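Local atomic coordinates of glycogen synthase (PDB entry 6GNF), a protein that belongs to the starch and bacterial glycogen synthase family of two-domain glycosyltransferases and binds ADP. Residues V383-G388 with K407-F412. Numbering follows the deposited sequence.
With ADP (adenosine-5'-diphosphate), chain F.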
# COMPACT_ATOMS: atom_id res chain seq x y z
N VAL A 383 17.80 -13.17 -5.09
CA VAL A 383 17.77 -11.93 -5.84
C VAL A 383 16.95 -10.92 -5.05
O VAL A 383 15.86 -11.26 -4.58
CB VAL A 383 17.17 -12.14 -7.24
CG1 VAL A 383 17.10 -10.83 -8.00
CG2 VAL A 383 17.99 -13.16 -8.01
N ILE A 384 17.48 -9.71 -4.90
CA ILE A 384 16.85 -8.68 -4.07
C ILE A 384 16.70 -7.37 -4.84
O ILE A 384 17.68 -6.80 -5.30
CB ILE A 384 17.69 -8.41 -2.81
CG1 ILE A 384 18.15 -9.71 -2.15
CG2 ILE A 384 16.89 -7.58 -1.81
CD1 ILE A 384 19.22 -9.51 -1.11
N LEU A 385 15.47 -6.89 -4.96
CA LEU A 385 15.17 -5.67 -5.70
C LEU A 385 14.42 -4.69 -4.81
O LEU A 385 13.35 -5.01 -4.31
CB LEU A 385 14.34 -6.01 -6.94
CG LEU A 385 13.82 -4.83 -7.79
CD1 LEU A 385 14.98 -4.08 -8.43
CD2 LEU A 385 12.84 -5.32 -8.84
N GLY A 386 14.96 -3.48 -4.65
CA GLY A 386 14.34 -2.46 -3.80
C GLY A 386 15.06 -1.12 -3.75
O GLY A 386 16.23 -1.02 -4.10
N ILE A 387 14.34 -0.09 -3.31
CA ILE A 387 14.91 1.23 -3.04
C ILE A 387 14.46 1.78 -1.68
O ILE A 387 13.38 1.45 -1.19
CB ILE A 387 14.54 2.25 -4.14
CG1 ILE A 387 13.02 2.30 -4.37
CG2 ILE A 387 15.25 1.90 -5.44
CD1 ILE A 387 12.55 3.56 -5.06
N GLY A 388 15.28 2.64 -1.09
CA GLY A 388 14.97 3.26 0.20
C GLY A 388 16.15 4.01 0.79
O GLY A 388 16.50 5.10 0.32
N LYS A 407 22.37 -11.48 -5.52
CA LYS A 407 22.45 -10.29 -6.35
C LYS A 407 21.46 -9.25 -5.85
O LYS A 407 20.29 -9.55 -5.63
CB LYS A 407 22.14 -10.66 -7.80
CG LYS A 407 22.01 -9.47 -8.74
CD LYS A 407 23.34 -8.77 -8.97
CE LYS A 407 23.13 -7.54 -9.84
NZ LYS A 407 24.43 -7.00 -10.32
N GLY A 408 21.95 -8.02 -5.68
CA GLY A 408 21.12 -6.91 -5.23
C GLY A 408 21.05 -5.84 -6.29
O GLY A 408 22.02 -5.58 -6.99
N VAL A 409 19.88 -5.22 -6.41
CA VAL A 409 19.66 -4.17 -7.39
C VAL A 409 18.87 -3.04 -6.74
O VAL A 409 17.71 -3.21 -6.38
CB VAL A 409 18.88 -4.70 -8.61
CG1 VAL A 409 18.55 -3.58 -9.59
CG2 VAL A 409 19.69 -5.79 -9.31
N ALA A 410 19.51 -1.88 -6.61
CA ALA A 410 18.88 -0.73 -5.96
C ALA A 410 18.24 0.18 -6.99
O ALA A 410 18.71 1.28 -7.24
CB ALA A 410 19.91 0.03 -5.13
N ARG A 411 17.12 -0.27 -7.55
CA ARG A 411 16.37 0.52 -8.52
C ARG A 411 14.90 0.20 -8.43
O ARG A 411 14.51 -0.81 -7.84
CB ARG A 411 16.87 0.24 -9.94
CG ARG A 411 17.87 1.25 -10.47
CD ARG A 411 18.16 1.05 -11.95
NE ARG A 411 19.04 -0.09 -12.19
CZ ARG A 411 18.65 -1.32 -12.52
NH1 ARG A 411 19.55 -2.29 -12.70
NH2 ARG A 411 17.36 -1.60 -12.68
N PHE A 412 14.08 1.10 -8.95
CA PHE A 412 12.71 0.75 -9.26
C PHE A 412 12.71 0.30 -10.71
O PHE A 412 12.98 1.10 -11.61
CB PHE A 412 11.76 1.92 -9.06
CG PHE A 412 10.33 1.50 -9.03
CD1 PHE A 412 9.64 1.27 -10.22
CD2 PHE A 412 9.67 1.32 -7.82
CE1 PHE A 412 8.31 0.88 -10.20
CE2 PHE A 412 8.33 0.93 -7.80
CZ PHE A 412 7.65 0.72 -8.98
PB ADP F . 3.82 -1.90 0.07
O1B ADP F . 3.80 -2.10 1.56
O2B ADP F . 2.51 -1.42 -0.49
O3B ADP F . 5.05 -1.18 -0.42
PA ADP F . 2.90 -4.24 -1.35
O1A ADP F . 1.49 -4.06 -0.81
O2A ADP F . 3.50 -5.62 -1.57
O3A ADP F . 3.99 -3.42 -0.47
O5' ADP F . 3.01 -3.44 -2.76
C5' ADP F . 4.27 -3.01 -3.28
C4' ADP F . 4.20 -3.08 -4.80
O4' ADP F . 5.28 -2.39 -5.43
C3' ADP F . 4.27 -4.52 -5.27
O3' ADP F . 3.29 -4.69 -6.30
C2' ADP F . 5.68 -4.69 -5.77
O2' ADP F . 5.67 -5.59 -6.88
C1' ADP F . 6.11 -3.29 -6.18
N9 ADP F . 7.52 -2.91 -5.91
C8 ADP F . 8.07 -2.64 -4.71
N7 ADP F . 9.38 -2.30 -4.84
C5 ADP F . 9.68 -2.34 -6.15
C6 ADP F . 10.88 -2.09 -6.98
N6 ADP F . 12.05 -1.72 -6.44
N1 ADP F . 10.76 -2.25 -8.32
C2 ADP F . 9.61 -2.62 -8.90
N3 ADP F . 8.49 -2.86 -8.20
C4 ADP F . 8.46 -2.73 -6.85
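I384 sits between two hydrogen bonds to the neighbouring strand: its N reaches K407 O at 2.9 Å, and its O accepts V409 N at 2.9 Å. One residue past the end of its strand, G386 N adds a longer bond, 3.3 Å to V409 O. On the face shared by V383, L385 and V409, leucine and valine suit the packing against helix 414-423: buried L385 brings CD1 to 3.8 Å from CG1 of the partly exposed V409, and both side chains meet L416. On the other face I384 packs against L396 of helix 390-402, opposite G408, which adds no side chain there. The strands run parallel, 10° apart, as the two ends of a beta-alpha-beta unit with helix 390-402 between them; 406-409 is an outermost strand of the six-stranded parallel sheet in the C-terminal Rossmann-like domain of this GT-B fold. Beyond the strands both segments line the ADP pocket. R411 O takes a nearly straight bond, 3.0 Å, from ADP N6, while G386 CA comes within 3.6 Å of ADP N6. With chi1 at -165°, CG of F412 stands anti to its backbone N and the ring lies with one face against the adenine, the planes nearly parallel, ADP C2 3.7 Å above the phenyl centre. Exposed I387 packs more loosely, CD1 4.4 Å from F412 CB. At a separate exposed end, the R411 guanidinium, one face over V409 CG1, pairs with D413.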